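Side-chain contact in type II secretion ATPase XpsE (Xanthomonas campestris, PDB 2D28), which belongs to the GspE family of type II secretion ATPases, represented here by its N-terminal domain alone: residues R52-A55 against E56-E60. The protein carries 1 engineered substitution. Residues are numbered along the deposited sequence; the frame is centred on the assembly and turned at random.
Sequences RDHA and ETCAE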
ATOM      1  N   ARG A  52       5.071  -5.697  -8.107  1.00 12.49           N
ATOM      2  CA  ARG A  52       6.014  -6.345  -7.241  1.00 10.52           C
ATOM      3  C   ARG A  52       7.166  -5.452  -6.759  1.00 11.02           C
ATOM      4  O   ARG A  52       7.477  -5.424  -5.560  1.00  9.80           O
ATOM      5  CB  ARG A  52       6.552  -7.639  -7.857  1.00 11.48           C
ATOM      6  CG  ARG A  52       7.521  -8.341  -6.922  1.00 11.94           C
ATOM      7  CD  ARG A  52       7.827  -9.816  -7.300  1.00 14.77           C
ATOM      8  NE  ARG A  52       6.604 -10.554  -7.132  1.00 14.76           N
ATOM      9  CZ  ARG A  52       6.153 -10.998  -5.952  1.00 17.03           C
ATOM     10  NH1 ARG A  52       5.005 -11.607  -5.914  1.00 17.65           N
ATOM     11  NH2 ARG A  52       6.809 -10.822  -4.833  1.00 19.29           N
ATOM     12  N   ASP A  53       7.775  -4.703  -7.672  1.00 11.44           N
ATOM     13  CA  ASP A  53       8.898  -3.850  -7.345  1.00 11.77           C
ATOM     14  C   ASP A  53       8.429  -2.628  -6.546  1.00 12.11           C
ATOM     15  O   ASP A  53       9.182  -2.148  -5.707  1.00 12.00           O
ATOM     16  CB  ASP A  53       9.584  -3.325  -8.583  1.00 11.22           C
ATOM     17  CG  ASP A  53      10.506  -4.376  -9.263  1.00 17.03           C
ATOM     18  OD1 ASP A  53      10.962  -5.302  -8.602  1.00 15.28           O
ATOM     19  OD2 ASP A  53      10.767  -4.298 -10.474  1.00 12.15           O
ATOM     20  N   HIS A  54       7.215  -2.156  -6.816  1.00 12.24           N
ATOM     21  CA  HIS A  54       6.597  -1.127  -5.972  1.00 12.24           C
ATOM     22  C   HIS A  54       6.505  -1.612  -4.521  1.00 11.34           C
ATOM     23  O   HIS A  54       7.091  -0.982  -3.584  1.00 12.94           O
ATOM     24  CB  HIS A  54       5.244  -0.664  -6.512  1.00 12.54           C
ATOM     25  CG  HIS A  54       4.565   0.311  -5.590  1.00 23.04           C
ATOM     26  ND1 HIS A  54       5.171   0.776  -4.450  1.00 43.58           N
ATOM     27  CD2 HIS A  54       3.365   0.910  -5.621  1.00 38.34           C
ATOM     28  CE1 HIS A  54       4.357   1.605  -3.818  1.00 42.22           C
ATOM     29  NE2 HIS A  54       3.237   1.668  -4.482  1.00 29.78           N
ATOM     30  N   ALA A  55       5.823  -2.727  -4.311  1.00 11.48           N
ATOM     31  CA  ALA A  55       5.674  -3.346  -2.974  1.00 12.60           C
ATOM     32  C   ALA A  55       7.028  -3.583  -2.311  1.00 14.04           C
ATOM     33  O   ALA A  55       7.278  -3.221  -1.116  1.00 13.74           O
ATOM     34  CB  ALA A  55       4.891  -4.687  -3.065  1.00 12.37           C
ATOM     35  N   GLU A  56       7.923  -4.248  -3.049  1.00 14.55           N
ATOM     36  CA  GLU A  56       9.250  -4.519  -2.530  1.00 15.93           C
ATOM     37  C   GLU A  56      10.012  -3.354  -1.957  1.00 15.57           C
ATOM     38  O   GLU A  56      10.590  -3.408  -0.815  1.00 14.43           O
ATOM     39  CB  GLU A  56      10.130  -5.106  -3.654  1.00 17.12           C
ATOM     40  CG  GLU A  56      11.493  -5.582  -3.138  1.00 19.93           C
ATOM     41  CD  GLU A  56      11.500  -7.043  -2.721  1.00 29.52           C
ATOM     42  OE1 GLU A  56      10.376  -7.644  -2.629  1.00 30.16           O
ATOM     43  OE2 GLU A  56      12.627  -7.587  -2.516  1.00 25.56           O
ATOM     44  N   THR A  57      10.018  -2.283  -2.749  1.00 14.13           N
ATOM     45  CA  THR A  57      10.746  -1.111  -2.415  1.00 14.23           C
ATOM     46  C   THR A  57      10.108  -0.353  -1.242  1.00 13.70           C
ATOM     47  O   THR A  57      10.824   0.163  -0.397  1.00 12.37           O
ATOM     48  CB  THR A  57      10.892  -0.245  -3.659  1.00 15.29           C
ATOM     49  OG1 THR A  57      11.465  -1.089  -4.670  1.00 15.96           O
ATOM     50  CG2 THR A  57      11.951   0.857  -3.387  1.00 16.16           C
ATOM     51  N   CYS A  58       8.773  -0.213  -1.262  1.00 13.46           N
ATOM     52  CA  CYS A  58       8.045   0.345  -0.129  1.00 12.91           C
ATOM     53  C   CYS A  58       8.456  -0.398   1.154  1.00 13.33           C
ATOM     54  O   CYS A  58       8.800   0.212   2.159  1.00 12.39           O
ATOM     55  CB  CYS A  58       6.542   0.196  -0.357  1.00 12.02           C
ATOM     56  SG  CYS A  58       5.890   1.357  -1.521  1.00 14.82           S
ATOM     57  N   ALA A  59       8.512  -1.714   1.099  1.00 14.39           N
ATOM     58  CA  ALA A  59       8.853  -2.499   2.264  1.00 15.46           C
ATOM     59  C   ALA A  59      10.284  -2.290   2.728  1.00 15.56           C
ATOM     60  O   ALA A  59      10.508  -2.122   3.917  1.00 14.85           O
ATOM     61  CB  ALA A  59       8.610  -3.946   1.995  1.00 17.43           C
ATOM     62  N   GLU A  60      11.235  -2.214   1.799  1.00 16.12           N
ATOM     63  CA  GLU A  60      12.613  -1.930   2.146  1.00 16.44           C
ATOM     64  C   GLU A  60      12.730  -0.614   2.772  1.00 15.11           C
ATOM     65  O   GLU A  60      13.474  -0.474   3.693  1.00 17.09           O
ATOM     66  CB  GLU A  60      13.578  -1.870   0.953  1.00 16.93           C
ATOM     67  CG  GLU A  60      13.835  -3.170   0.267  1.00 19.03           C
ATOM     68  CD  GLU A  60      14.499  -2.997  -1.132  1.00 21.59           C
ATOM     69  OE1 GLU A  60      14.604  -1.878  -1.745  1.00 21.08           O
ATOM     70  OE2 GLU A  60      14.980  -4.012  -1.602  1.00 19.45           O
TER
HETATM   71  O   HOH W   1       9.492  -9.341  -4.473  1.00 22.35           O
HETATM   72  O   HOH W   2       7.710  -7.530  -3.270  1.00 29.38           O
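Glu56 meets the Arg52 carbonyl one turn back on the α-helix 51-62, whose i to i+4 backbone bonding continues through the whole segment. The Glu56 side chain can be followed outward. CB lies 3.3 Å from Arg52 O, the carbonyl that already takes the Glu56 N-H at 2.8 Å. CG stands anti to the backbone N, and the chain then bends at chi2 (91°), which turns the carboxylate back toward the preceding turn. Its OE1 accepts a hydrogen from each of two waters: one, 2.7 Å from OE1, also receives an N-H from Arg52 NH2; the other donates a second hydrogen to Arg52 O. Glu56 OE1 and Arg52 NH2 are 5.3 Å apart and form no direct salt bridge; a water bridges the two groups, and any attraction between their opposite charges probably acts across it.

Round the helix, Thr57 turns its hydroxyl back on the carbonyl one turn earlier, the i to i-4 side-chain to main-chain bond familiar for threonine in helices. OG1 lies anti to the carbonyl carbon (chi1 -54°) and donates to Asp53 O at 2.7 Å, while Thr57 N donates to the same oxygen at 3.1 Å from above the carbonyl plane. Asp53 O thus holds two donors of one residue, and Thr57 OG1 is also hydrogen-bonded to Arg19 NH1. The helix touches helix 6-16 through Thr57, which packs on Ile10, Ala13 and Leu14, and strand 130-134 through Ala55 and Ala59, which meet Val134.

On the face that carries His54 and Cys58, Cys58 SG lies at the edge of the His54 imidazole, but its approach to His54 CE1 is too close in the model and is doubtful. The far nitrogen of that ring, His54 NE2, is hydrogen-bonded to Asp112 OD1.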